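Local coordinates for protein F420-reducing hydrogenase, subunit beta (Methanothermobacter marburgensis, PDB 4OMF) that carries FAD and an iron-sulfur cluster in the F420-reducing hydrogenase and probably passes electrons between that cluster and coenzyme F420, at residues 3-7 / 220-224; 52-56 / 155-161. All coordinates share one frame; numbering follows the deposited sequence.

Contact 1. Residues 3-7 / 220-224; sequences LGTYK and ITRTD
Arg222 starts with CG beside its backbone N (chi1 -54°) and runs extended to NE, which lays its guanidinium among the carbonyls of 3-7. There NH1 and NH2 both bind Leu3 O, end-on. NH1 lies 2.9 Å from Leu3 O. NH1 also donates to Thr5 O at 2.8 Å, from well above that carbonyl plane. Both oxygens sit at the guanidinium edge, near its plane, while Ile220 CG2 covers one face. Ser206 and Val199 take further bonds from NE and NH2, so the group is fixed in rotation. At the middle, Lys7 N gives Thr221 O a nearly straight backbone bond of 2.7 Å. Beside it, Tyr6 CB presses on Ile220 CG2 at 3.3 Å. The Lys7 chain passes along the Arg222 carbonyl and bends at its last torsion. Its NZ then forms a salt bridge with Asp224 OD1 at 3.3 Å; the hydrogen bond within it is weak. Thr223 OG1 accepts from Gly226 N and also bonds Asp204. Leu3 packs on helix 251-275. The contact thus joins the loop before strand 8-14, next to last in the mixed sheet, to the end of its antiparallel neighbour 217-221, where Thr223 is the N-cap of helix 224-235.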
loop_
_atom_site.group_PDB
_atom_site.type_symbol
_atom_site.label_atom_id
_atom_site.label_comp_id
_atom_site.label_asym_id
_atom_site.label_seq_id
_atom_site.Cartn_x
_atom_site.Cartn_y
_atom_site.Cartn_z
ATOM N N LEU C 3 -18.898 38.295 1.604
ATOM C CA LEU C 3 -19.914 37.386 1.101
ATOM C C LEU C 3 -19.556 36.851 -0.275
ATOM O O LEU C 3 -20.333 36.124 -0.872
ATOM C CB LEU C 3 -21.285 38.076 1.047
ATOM C CG LEU C 3 -22.026 38.359 2.367
ATOM C CD1 LEU C 3 -23.435 38.870 2.095
ATOM C CD2 LEU C 3 -22.079 37.112 3.255
ATOM N N GLY C 4 -18.376 37.200 -0.774
ATOM C CA GLY C 4 -17.979 36.776 -2.097
ATOM C C GLY C 4 -18.694 37.589 -3.162
ATOM O O GLY C 4 -19.382 38.564 -2.862
ATOM N N THR C 5 -18.517 37.182 -4.411
ATOM C CA THR C 5 -19.085 37.882 -5.545
ATOM C C THR C 5 -20.507 37.386 -5.740
ATOM O O THR C 5 -20.740 36.170 -5.725
ATOM C CB THR C 5 -18.242 37.643 -6.804
ATOM O OG1 THR C 5 -16.906 38.105 -6.560
ATOM C CG2 THR C 5 -18.830 38.368 -8.008
ATOM N N TYR C 6 -21.464 38.308 -5.881
ATOM C CA TYR C 6 -22.849 37.888 -6.133
ATOM C C TYR C 6 -23.636 38.869 -6.997
ATOM O O TYR C 6 -23.235 40.013 -7.178
ATOM C CB TYR C 6 -23.603 37.673 -4.818
ATOM C CG TYR C 6 -23.658 38.879 -3.915
ATOM C CD1 TYR C 6 -22.734 39.045 -2.885
ATOM C CD2 TYR C 6 -24.642 39.842 -4.073
ATOM C CE1 TYR C 6 -22.781 40.147 -2.048
ATOM C CE2 TYR C 6 -24.688 40.964 -3.245
ATOM C CZ TYR C 6 -23.757 41.102 -2.236
ATOM O OH TYR C 6 -23.804 42.188 -1.407
ATOM N N LYS C 7 -24.773 38.412 -7.502
ATOM C CA LYS C 7 -25.615 39.241 -8.362
ATOM C C LYS C 7 -26.801 39.780 -7.591
ATOM O O LYS C 7 -27.155 40.957 -7.700
ATOM C CB LYS C 7 -26.090 38.438 -9.577
ATOM C CG LYS C 7 -24.989 38.147 -10.595
ATOM C CD LYS C 7 -25.504 37.355 -11.791
ATOM C CE LYS C 7 -24.357 36.931 -12.698
ATOM N NZ LYS C 7 -23.698 38.082 -13.354
ATOM N N ILE C 220 -28.317 33.574 -2.393
ATOM C CA ILE C 220 -27.330 34.424 -3.049
ATOM C C ILE C 220 -27.062 33.875 -4.446
ATOM O O ILE C 220 -26.515 32.780 -4.567
ATOM C CB ILE C 220 -26.017 34.437 -2.249
ATOM C CG1 ILE C 220 -26.235 35.019 -0.848
ATOM C CG2 ILE C 220 -24.953 35.232 -2.993
ATOM C CD1 ILE C 220 -25.057 34.769 0.087
ATOM N N THR C 221 -27.467 34.592 -5.498
ATOM C CA THR C 221 -27.140 34.133 -6.851
ATOM C C THR C 221 -25.791 34.723 -7.246
ATOM O O THR C 221 -25.485 35.856 -6.894
ATOM C CB THR C 221 -28.219 34.515 -7.904
ATOM O OG1 THR C 221 -28.472 35.912 -7.849
ATOM C CG2 THR C 221 -29.521 33.775 -7.628
ATOM N N ARG C 222 -24.976 33.950 -7.961
ATOM C CA ARG C 222 -23.605 34.359 -8.227
ATOM C C ARG C 222 -23.214 34.302 -9.708
ATOM O O ARG C 222 -22.793 35.313 -10.280
ATOM C CB ARG C 222 -22.625 33.494 -7.407
ATOM C CG ARG C 222 -22.894 33.458 -5.898
ATOM C CD ARG C 222 -21.768 32.732 -5.131
ATOM N NE ARG C 222 -22.020 32.699 -3.683
ATOM C CZ ARG C 222 -21.678 33.669 -2.840
ATOM N NH1 ARG C 222 -21.061 34.773 -3.279
ATOM N NH2 ARG C 222 -21.952 33.540 -1.544
ATOM N N THR C 223 -23.318 33.139 -10.333
ATOM C CA THR C 223 -22.882 32.996 -11.723
ATOM C C THR C 223 -24.059 33.236 -12.666
ATOM O O THR C 223 -25.204 33.273 -12.219
ATOM C CB THR C 223 -22.325 31.614 -11.989
ATOM O OG1 THR C 223 -23.366 30.662 -11.738
ATOM C CG2 THR C 223 -21.130 31.307 -11.085
ATOM N N ASP C 224 -23.789 33.394 -13.963
ATOM C CA ASP C 224 -24.873 33.536 -14.938
ATOM C C ASP C 224 -25.861 32.362 -14.841
ATOM O O ASP C 224 -27.078 32.563 -14.866
ATOM C CB ASP C 224 -24.326 33.641 -16.374
ATOM C CG ASP C 224 -23.542 34.932 -16.620
ATOM O OD1 ASP C 224 -23.594 35.847 -15.769
ATOM O OD2 ASP C 224 -22.879 35.033 -17.680
#

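Contact 2. Residues 52-56 / 155-161; sequences EEFWK and MELVEKM
Trp55 NE1 donates to Val158 O at 2.9 Å. The bond is bent, 140° at the hydrogen. The oxygen lies in the indole plane, but the donor stands above the plane of the Val158 carbonyl. Met155 O and Glu159 O also meet the ring edge, with Met155 O 3.3 Å from Trp55 CD1. Val158 CG1 and Met161 CE lie over the indole, each offset toward the rim. Met161 CE is 3.8 Å from Trp55 CD2, a CH-pi contact, and Met161 SD adds an oblique Met-aromatic one. Met161 turns its methyl back to the ring by a bend at chi3 (59°). Trp55 sits in a type II beta turn from Glu53 to Lys56, in the loop between the antiparallel neighbours 44-51 and 56-62. The partner segment leads into strand 160-164 of the small three-stranded sheet, where Glu159 and Lys160 form a classic beta bulge opposite Tyr171. With the indole of Trp55 cut back to an alanine, Val158 O loses this donor, and a gap would probably open beside Met161 CE and Val158 CG1. Phe54 is more exposed. Glu156 CG lies over one face of its ring, 3.6 Å from Phe54 CE2. The buried Met155 reaches Trp55 CB with its CE at 3.7 Å, and also packs on Tyr140 and Ile147 of helix 140-150.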
loop_
_atom_site.group_PDB
_atom_site.type_symbol
_atom_site.label_atom_id
_atom_site.label_comp_id
_atom_site.label_asym_id
_atom_site.label_seq_id
_atom_site.Cartn_x
_atom_site.Cartn_y
_atom_site.Cartn_z
ATOM N N GLU C 52 -27.127 3.901 5.990
ATOM C CA GLU C 52 -27.358 2.646 6.713
ATOM C C GLU C 52 -27.526 2.837 8.224
ATOM O O GLU C 52 -27.847 1.891 8.939
ATOM C CB GLU C 52 -26.219 1.657 6.434
ATOM C CG GLU C 52 -24.836 2.286 6.347
ATOM C CD GLU C 52 -23.756 1.280 5.963
ATOM O OE1 GLU C 52 -23.967 0.063 6.182
ATOM O OE2 GLU C 52 -22.700 1.705 5.440
ATOM N N GLU C 53 -27.312 4.060 8.699
ATOM C CA GLU C 53 -27.611 4.431 10.085
ATOM C C GLU C 53 -28.462 5.701 10.095
ATOM O O GLU C 53 -28.387 6.500 9.163
ATOM C CB GLU C 53 -26.318 4.644 10.889
ATOM C CG GLU C 53 -25.335 3.480 10.827
ATOM C CD GLU C 53 -25.836 2.248 11.550
ATOM O OE1 GLU C 53 -26.675 2.395 12.469
ATOM O OE2 GLU C 53 -25.401 1.131 11.196
ATOM N N PHE C 54 -29.283 5.879 11.132
ATOM C CA PHE C 54 -30.088 7.099 11.244
ATOM C C PHE C 54 -29.184 8.335 11.246
ATOM O O PHE C 54 -28.208 8.372 11.996
ATOM C CB PHE C 54 -30.932 7.075 12.524
ATOM C CG PHE C 54 -32.006 6.027 12.515
ATOM C CD1 PHE C 54 -33.135 6.190 11.733
ATOM C CD2 PHE C 54 -31.886 4.882 13.284
ATOM C CE1 PHE C 54 -34.133 5.224 11.719
ATOM C CE2 PHE C 54 -32.888 3.907 13.270
ATOM C CZ PHE C 54 -34.003 4.085 12.486
ATOM N N TRP C 55 -29.527 9.326 10.419
ATOM C CA TRP C 55 -28.808 10.603 10.306
ATOM C C TRP C 55 -27.353 10.429 9.874
ATOM O O TRP C 55 -26.497 11.257 10.181
ATOM C CB TRP C 55 -28.884 11.380 11.631
ATOM C CG TRP C 55 -30.288 11.678 11.950
ATOM C CD1 TRP C 55 -31.099 11.008 12.828
ATOM C CD2 TRP C 55 -31.108 12.648 11.303
ATOM N NE1 TRP C 55 -32.368 11.539 12.794
ATOM C CE2 TRP C 55 -32.400 12.545 11.863
ATOM C CE3 TRP C 55 -30.871 13.609 10.312
ATOM C CZ2 TRP C 55 -33.459 13.368 11.465
ATOM C CZ3 TRP C 55 -31.924 14.430 9.921
ATOM C CH2 TRP C 55 -33.204 14.294 10.493
ATOM N N LYS C 56 -27.084 9.347 9.152
ATOM C CA LYS C 56 -25.750 9.108 8.604
ATOM C C LYS C 56 -25.917 8.935 7.096
ATOM O O LYS C 56 -26.026 7.812 6.608
ATOM C CB LYS C 56 -25.115 7.861 9.248
ATOM C CG LYS C 56 -23.597 7.793 9.122
ATOM C CD LYS C 56 -23.061 6.678 10.011
ATOM C CE LYS C 56 -21.543 6.694 10.085
ATOM N NZ LYS C 56 -20.927 6.127 8.844
ATOM N N MET C 155 -30.482 8.369 18.211
ATOM C CA MET C 155 -30.491 8.879 16.849
ATOM C C MET C 155 -31.861 8.587 16.212
ATOM O O MET C 155 -32.392 9.396 15.444
ATOM C CB MET C 155 -29.331 8.267 16.042
ATOM C CG MET C 155 -27.949 8.586 16.639
ATOM S SD MET C 155 -27.605 10.364 16.784
ATOM C CE MET C 155 -27.632 10.857 15.070
ATOM N N GLU C 156 -32.448 7.454 16.574
ATOM C CA GLU C 156 -33.710 7.034 15.995
ATOM C C GLU C 156 -34.877 7.919 16.445
ATOM O O GLU C 156 -35.870 8.039 15.732
ATOM C CB GLU C 156 -33.967 5.559 16.352
ATOM C CG GLU C 156 -35.250 4.950 15.811
ATOM C CD GLU C 156 -35.498 3.542 16.353
ATOM O OE1 GLU C 156 -35.133 3.271 17.525
ATOM O OE2 GLU C 156 -36.053 2.708 15.602
ATOM N N LEU C 157 -34.769 8.526 17.633
ATOM C CA LEU C 157 -35.820 9.423 18.135
ATOM C C LEU C 157 -35.770 10.822 17.514
ATOM O O LEU C 157 -36.707 11.598 17.683
ATOM C CB LEU C 157 -35.739 9.554 19.663
ATOM C CG LEU C 157 -36.598 8.582 20.485
ATOM C CD1 LEU C 157 -36.179 7.155 20.222
ATOM C CD2 LEU C 157 -36.481 8.903 21.962
ATOM N N VAL C 158 -34.684 11.152 16.812
ATOM C CA VAL C 158 -34.549 12.491 16.196
ATOM C C VAL C 158 -35.313 12.587 14.868
ATOM O O VAL C 158 -35.019 11.845 13.921
ATOM C CB VAL C 158 -33.062 12.845 15.973
ATOM C CG1 VAL C 158 -32.920 14.142 15.186
ATOM C CG2 VAL C 158 -32.341 12.941 17.340
ATOM N N GLU C 159 -36.318 13.464 14.810
ATOM C CA GLU C 159 -37.068 13.691 13.575
ATOM C C GLU C 159 -36.461 14.793 12.708
ATOM O O GLU C 159 -36.629 14.790 11.488
ATOM C CB GLU C 159 -38.531 14.037 13.889
ATOM C CG GLU C 159 -39.244 12.875 14.567
ATOM C CD GLU C 159 -40.739 13.075 14.722
ATOM O OE1 GLU C 159 -41.220 14.218 14.573
ATOM O OE2 GLU C 159 -41.433 12.071 15.005
ATOM N N LYS C 160 -35.764 15.733 13.339
ATOM C CA LYS C 160 -35.094 16.828 12.621
ATOM C C LYS C 160 -33.968 17.374 13.510
ATOM O O LYS C 160 -34.114 17.405 14.720
ATOM C CB LYS C 160 -36.083 17.954 12.265
ATOM C CG LYS C 160 -35.482 19.065 11.383
ATOM C CD LYS C 160 -36.498 20.177 11.073
ATOM C CE LYS C 160 -35.947 21.139 10.009
ATOM N NZ LYS C 160 -36.801 22.334 9.800
ATOM N N MET C 161 -32.862 17.805 12.916
ATOM C CA MET C 161 -31.850 18.541 13.671
ATOM C C MET C 161 -31.658 19.908 13.011
ATOM O O MET C 161 -31.947 20.075 11.825
ATOM C CB MET C 161 -30.527 17.762 13.760
ATOM C CG MET C 161 -29.920 17.349 12.416
ATOM S SD MET C 161 -28.419 16.338 12.631
ATOM C CE MET C 161 -29.039 14.944 13.569
#

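Overall arrangement
The two contacts lie on opposite sides of the chain's centre, their centres about 33 Å apart, and do not touch. Contact 2 is nested in the loop that contact 1 closes. Each is partly buried and includes three exposed residues. Both involve the eight-stranded mixed sheet, but at different places. Contact 1 lies where the loop before strand 8-14 meets the end of strand 217-221. Contact 2 joins the loop that leads into the outermost strand 56-62 to the separate three-stranded sheet. The chemistry differs accordingly. Contact 1 is mainly polar, with an arginine holding backbone carbonyls and a lysine-aspartate pair. Contact 2 is mainly aromatic and methionine packing, with one indole hydrogen bond.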